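Local coordinates for uncharacterized protein Q64V53_BACFR (Bacteroides fragilis, PDB 2RA8) that is of unknown function but combines a WGR domain with leucine-rich repeats, consistent with a role in binding other macromolecules, at residues 22-27 with 40-45; 175-180 with 196-201. All blocks are in the same frame, centred on the assembly; numbering follows the deposited sequence.

Contact 1 (22-27 with 40-45); sequences GTDVIV and VKNFSS
Thr-23 and Asn-42 lie side by side and point the same way at the open end of the beta hairpin of strands 24-31 and 37-42, part of the WGR domain. Thr-23, just before the first strand, turns OG1 between its own backbone N and carbonyl carbon (chi1 49°). From there the hydroxyl donates to Asn-42 OD1 at 2.8 Å, in the plane of the amide carbonyl. Asp-24 stands beside Asn-42 on the same face as Ile-26 and Val-40. Its carboxylate is turned 57° from the Asn-42 amide. Val-40 CG1 touches Asp-24 CB at 4.1 Å and also reaches Ile-26 CG1.

The other face carries Val-25 and Lys-41, an antiparallel hydrogen-bonded pair. Val-25 N donates a hydrogen bond to Lys-41 O at 2.9 Å, and Lys-41 N returns one to Val-25 O. Lys-41 NZ donates to a water that gives a weak bond to Val-25 O. The side chain of Lys-41 also packs on Trp-158 of the second subunit. Helix 46-62 packs over Val-25 and Phe-43 through Ala-49. Phe-43 N bonds to Thr-23 O at 2.8 Å, and the same oxygen sits at the ring edge. Val-25 CG2 meets Phe-43 CE2 obliquely, 3.4 Å away.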
loop_
_atom_site.group_PDB
_atom_site.type_symbol
_atom_site.label_atom_id
_atom_site.label_comp_id
_atom_site.label_asym_id
_atom_site.label_seq_id
_atom_site.Cartn_x
_atom_site.Cartn_y
_atom_site.Cartn_z
ATOM N N GLY A 22 -12.739 -33.648 9.010
ATOM C CA GLY A 22 -11.734 -34.666 8.805
ATOM C C GLY A 22 -10.364 -34.028 8.869
ATOM O O GLY A 22 -9.991 -33.444 9.885
ATOM N N THR A 23 -9.616 -34.139 7.776
ATOM C CA THR A 23 -8.279 -33.567 7.689
ATOM C C THR A 23 -8.309 -32.310 6.840
ATOM O O THR A 23 -7.276 -31.697 6.576
ATOM C CB THR A 23 -7.295 -34.570 7.050
ATOM O OG1 THR A 23 -7.870 -35.084 5.840
ATOM C CG2 THR A 23 -6.999 -35.723 8.004
ATOM N N ASP A 24 -9.502 -31.927 6.401
ATOM C CA ASP A 24 -9.665 -30.736 5.576
ATOM C C ASP A 24 -10.163 -29.532 6.343
ATOM O O ASP A 24 -11.070 -29.637 7.175
ATOM C CB ASP A 24 -10.645 -31.007 4.426
ATOM C CG ASP A 24 -10.091 -31.988 3.397
ATOM O OD1 ASP A 24 -8.902 -31.864 3.039
ATOM O OD2 ASP A 24 -10.845 -32.871 2.942
ATOM N N VAL A 25 -9.555 -28.381 6.066
ATOM C CA VAL A 25 -9.960 -27.121 6.673
ATOM C C VAL A 25 -10.641 -26.383 5.539
ATOM O O VAL A 25 -10.041 -26.164 4.477
ATOM C CB VAL A 25 -8.751 -26.295 7.175
ATOM C CG1 VAL A 25 -9.225 -24.928 7.653
ATOM C CG2 VAL A 25 -8.043 -27.027 8.318
ATOM N N ILE A 26 -11.901 -26.016 5.746
ATOM C CA ILE A 26 -12.679 -25.324 4.727
ATOM C C ILE A 26 -12.975 -23.882 5.083
ATOM O O ILE A 26 -13.674 -23.596 6.062
ATOM C CB ILE A 26 -14.006 -26.064 4.474
ATOM C CG1 ILE A 26 -13.721 -27.543 4.187
ATOM C CG2 ILE A 26 -14.750 -25.424 3.310
ATOM C CD1 ILE A 26 -14.953 -28.413 4.156
ATOM N N VAL A 27 -12.444 -22.971 4.271
ATOM C CA VAL A 27 -12.623 -21.536 4.460
ATOM C C VAL A 27 -13.527 -20.982 3.381
ATOM O O VAL A 27 -13.433 -21.365 2.205
ATOM C CB VAL A 27 -11.252 -20.797 4.400
ATOM C CG1 VAL A 27 -11.458 -19.313 4.185
ATOM C CG2 VAL A 27 -10.475 -21.027 5.691
ATOM N N VAL A 40 -10.062 -24.895 0.251
ATOM C CA VAL A 40 -9.965 -26.133 1.006
ATOM C C VAL A 40 -8.515 -26.518 1.109
ATOM O O VAL A 40 -7.768 -26.466 0.127
ATOM C CB VAL A 40 -10.744 -27.248 0.309
ATOM C CG1 VAL A 40 -10.764 -28.497 1.183
ATOM C CG2 VAL A 40 -12.158 -26.765 0.000
ATOM N N LYS A 41 -8.093 -26.895 2.307
ATOM C CA LYS A 41 -6.705 -27.271 2.524
ATOM C C LYS A 41 -6.642 -28.549 3.301
ATOM O O LYS A 41 -7.172 -28.639 4.412
ATOM C CB LYS A 41 -5.982 -26.146 3.276
ATOM C CG LYS A 41 -4.478 -26.283 3.340
ATOM C CD LYS A 41 -3.791 -24.926 3.542
ATOM C CE LYS A 41 -4.215 -24.208 4.827
ATOM N NZ LYS A 41 -5.537 -23.497 4.745
ATOM N N ASN A 42 -6.003 -29.556 2.713
ATOM C CA ASN A 42 -5.880 -30.861 3.352
ATOM C C ASN A 42 -4.663 -30.944 4.223
ATOM O O ASN A 42 -3.624 -30.358 3.922
ATOM C CB ASN A 42 -5.831 -31.968 2.300
ATOM C CG ASN A 42 -5.937 -33.351 2.910
ATOM O OD1 ASN A 42 -6.837 -33.622 3.701
ATOM N ND2 ASN A 42 -5.022 -34.235 2.539
ATOM N N PHE A 43 -4.793 -31.681 5.320
ATOM C CA PHE A 43 -3.707 -31.850 6.273
ATOM C C PHE A 43 -3.429 -33.310 6.535
ATOM O O PHE A 43 -4.275 -34.175 6.287
ATOM C CB PHE A 43 -4.052 -31.132 7.584
ATOM C CG PHE A 43 -4.022 -29.642 7.470
ATOM C CD1 PHE A 43 -2.884 -28.931 7.831
ATOM C CD2 PHE A 43 -5.098 -28.955 6.929
ATOM C CE1 PHE A 43 -2.819 -27.562 7.652
ATOM C CE2 PHE A 43 -5.038 -27.587 6.748
ATOM C CZ PHE A 43 -3.891 -26.891 7.110
ATOM N N SER A 44 -2.229 -33.577 7.040
ATOM C CA SER A 44 -1.774 -34.924 7.346
ATOM C C SER A 44 -2.615 -35.652 8.361
ATOM O O SER A 44 -2.615 -36.882 8.394
ATOM C CB SER A 44 -0.326 -34.882 7.841
ATOM O OG SER A 44 -0.206 -34.070 8.996
ATOM N N SER A 45 -3.342 -34.911 9.193
ATOM C CA SER A 45 -4.178 -35.534 10.218
ATOM C C SER A 45 -5.203 -34.573 10.763
ATOM O O SER A 45 -5.119 -33.370 10.530
ATOM C CB SER A 45 -3.304 -36.004 11.373
ATOM O OG SER A 45 -2.715 -34.885 12.018
HETATM O O HOH W 1 -8.151 -23.383 3.864
#

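Contact 2 (175-180 with 196-201); sequences NNLKIK and KSLEII
Lys-178 and Glu-199 run side by side and point the same way off one face of two parallel strands. The lysine chain is fully extended, with CG anti to the backbone N (chi1 -177°). Its CD and CE therefore pass along the glutamate, with CE 3.9 Å from OE1. The charged ends do not close a salt bridge: Lys-178 NZ stays 4.4 Å from Glu-199 OE1. Lys-178 also makes a cation-pi contact with Phe-145 of strand 143-146, the neighbour on the side away from 197-201. Ile-201 comes across the lysine at an angle and sets CD1 3.9 Å from Lys-178 CE. The aliphatic part of Lys-180 meets Ile-201 too, through CG against CB.

These are adjacent strands of the parallel sheet of the leucine-rich repeat region. Residues 176-180 pair in order with 197-201. On the opposite face Leu-177 and Leu-198 point the same way, and their CD1 atoms touch at 3.8 Å. Ile-179 and Ile-200 are buried on that face as well. Leu-177 O accepts from Glu-199 N at 2.9 Å and also from a water. That water is 2.9 Å from Ser-197 OG. At the start of the pair, Asn-175 O takes two backbone donors, Ser-197 N and Lys-196 N. Beside them, Lys-196 CG packs on Asn-175 CB at 3.8 Å.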
loop_
_atom_site.group_PDB
_atom_site.type_symbol
_atom_site.label_atom_id
_atom_site.label_comp_id
_atom_site.label_asym_id
_atom_site.label_seq_id
_atom_site.Cartn_x
_atom_site.Cartn_y
_atom_site.Cartn_z
ATOM N N ASN A 175 -21.253 9.140 14.859
ATOM C CA ASN A 175 -20.457 8.873 16.049
ATOM C C ASN A 175 -19.005 8.647 15.695
ATOM O O ASN A 175 -18.146 8.654 16.570
ATOM C CB ASN A 175 -20.997 7.668 16.850
ATOM C CG ASN A 175 -20.995 6.373 16.058
ATOM O OD1 ASN A 175 -19.990 5.992 15.454
ATOM N ND2 ASN A 175 -22.128 5.675 16.073
ATOM N N ASN A 176 -18.723 8.484 14.403
ATOM C CA ASN A 176 -17.358 8.255 13.916
ATOM C C ASN A 176 -17.056 9.218 12.778
ATOM O O ASN A 176 -17.619 9.106 11.693
ATOM C CB ASN A 176 -17.228 6.803 13.444
ATOM C CG ASN A 176 -15.808 6.428 13.058
ATOM O OD1 ASN A 176 -15.515 5.261 12.805
ATOM N ND2 ASN A 176 -14.925 7.413 13.004
ATOM N N LEU A 177 -16.162 10.173 13.022
ATOM C CA LEU A 177 -15.819 11.188 12.027
ATOM C C LEU A 177 -14.359 11.129 11.676
ATOM O O LEU A 177 -13.490 11.174 12.550
ATOM C CB LEU A 177 -16.118 12.584 12.572
ATOM C CG LEU A 177 -16.657 13.716 11.701
ATOM C CD1 LEU A 177 -16.294 15.003 12.397
ATOM C CD2 LEU A 177 -16.103 13.706 10.295
ATOM N N LYS A 178 -14.090 11.046 10.381
ATOM C CA LYS A 178 -12.732 10.975 9.877
ATOM C C LYS A 178 -12.669 11.916 8.704
ATOM O O LYS A 178 -13.502 11.840 7.795
ATOM C CB LYS A 178 -12.440 9.548 9.435
ATOM C CG LYS A 178 -11.033 9.270 8.954
ATOM C CD LYS A 178 -10.903 7.769 8.734
ATOM C CE LYS A 178 -9.561 7.374 8.173
ATOM N NZ LYS A 178 -9.536 5.891 8.022
ATOM N N ILE A 179 -11.691 12.818 8.735
ATOM C CA ILE A 179 -11.499 13.821 7.692
ATOM C C ILE A 179 -10.043 13.836 7.243
ATOM O O ILE A 179 -9.128 13.825 8.067
ATOM C CB ILE A 179 -11.845 15.230 8.216
ATOM C CG1 ILE A 179 -13.266 15.256 8.815
ATOM C CG2 ILE A 179 -11.740 16.246 7.089
ATOM C CD1 ILE A 179 -13.511 16.500 9.670
ATOM N N LYS A 180 -9.828 13.873 5.933
ATOM C CA LYS A 180 -8.479 13.901 5.374
ATOM C C LYS A 180 -8.379 15.130 4.507
ATOM O O LYS A 180 -9.200 15.314 3.618
ATOM C CB LYS A 180 -8.224 12.641 4.535
ATOM C CG LYS A 180 -6.856 12.593 3.863
ATOM C CD LYS A 180 -6.659 11.252 3.154
ATOM C CE LYS A 180 -5.342 11.233 2.386
ATOM N NZ LYS A 180 -5.034 9.888 1.835
ATOM N N LYS A 196 -18.126 10.076 18.922
ATOM C CA LYS A 196 -17.353 9.178 19.777
ATOM C C LYS A 196 -15.929 9.093 19.282
ATOM O O LYS A 196 -15.001 8.845 20.059
ATOM C CB LYS A 196 -17.931 7.758 19.769
ATOM C CG LYS A 196 -19.359 7.645 20.298
ATOM C CD LYS A 196 -19.418 6.703 21.496
ATOM C CE LYS A 196 -20.823 6.150 21.718
ATOM N NZ LYS A 196 -21.244 5.247 20.605
ATOM N N SER A 197 -15.755 9.277 17.976
ATOM C CA SER A 197 -14.431 9.211 17.376
ATOM C C SER A 197 -14.205 10.328 16.383
ATOM O O SER A 197 -15.041 10.593 15.513
ATOM C CB SER A 197 -14.234 7.854 16.675
ATOM O OG SER A 197 -12.880 7.672 16.303
ATOM N N LEU A 198 -13.052 10.975 16.509
ATOM C CA LEU A 198 -12.673 12.080 15.651
ATOM C C LEU A 198 -11.227 11.957 15.262
ATOM O O LEU A 198 -10.339 12.007 16.118
ATOM C CB LEU A 198 -12.873 13.412 16.386
ATOM C CG LEU A 198 -12.357 14.669 15.676
ATOM C CD1 LEU A 198 -13.042 14.810 14.314
ATOM C CD2 LEU A 198 -12.612 15.900 16.546
ATOM N N GLU A 199 -10.979 11.786 13.967
ATOM C CA GLU A 199 -9.616 11.678 13.468
ATOM C C GLU A 199 -9.463 12.582 12.289
ATOM O O GLU A 199 -10.270 12.549 11.361
ATOM C CB GLU A 199 -9.285 10.241 13.039
ATOM C CG GLU A 199 -8.007 10.126 12.179
ATOM C CD GLU A 199 -7.553 8.678 11.986
ATOM O OE1 GLU A 199 -8.421 7.786 11.862
ATOM O OE2 GLU A 199 -6.331 8.436 11.946
ATOM N N ILE A 200 -8.432 13.417 12.321
ATOM C CA ILE A 200 -8.183 14.331 11.225
ATOM C C ILE A 200 -6.791 14.079 10.688
ATOM O O ILE A 200 -5.806 14.138 11.423
ATOM C CB ILE A 200 -8.340 15.797 11.682
ATOM C CG1 ILE A 200 -9.761 16.023 12.239
ATOM C CG2 ILE A 200 -8.074 16.731 10.514
ATOM C CD1 ILE A 200 -10.010 17.428 12.769
ATOM N N ILE A 201 -6.724 13.765 9.401
ATOM C CA ILE A 201 -5.465 13.489 8.712
ATOM C C ILE A 201 -5.104 14.742 7.958
ATOM O O ILE A 201 -5.885 15.230 7.131
ATOM C CB ILE A 201 -5.639 12.301 7.742
ATOM C CG1 ILE A 201 -6.085 11.068 8.535
ATOM C CG2 ILE A 201 -4.329 11.993 7.024
ATOM C CD1 ILE A 201 -6.651 9.953 7.667
HETATM O O HOH W 2 -12.792 8.701 13.574
#

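Overall arrangement
From the N terminus, the chain first builds most of the antiparallel sheet of the WGR domain. Contact 1 closes a short loop there. The 12 residues between its segments form the rest of a hairpin, whose second strand, 37-42, lies at one edge of the sheet within this chain. Helix 46-62 follows directly, and strand 66-67 completes that sheet. The chain then goes on to the parallel sheet, whose strands are laid down in sequence order. Contact 2 joins the fourth and fifth of these, 176-180 and 197-201. It closes a loop of 15 residues without helix or strand. The two loops are in series and neither nest nor cross. The centres of contact 1 and contact 2 are about 42 Å apart. The nearest atoms of contact 1 and contact 2 are about 26 Å apart.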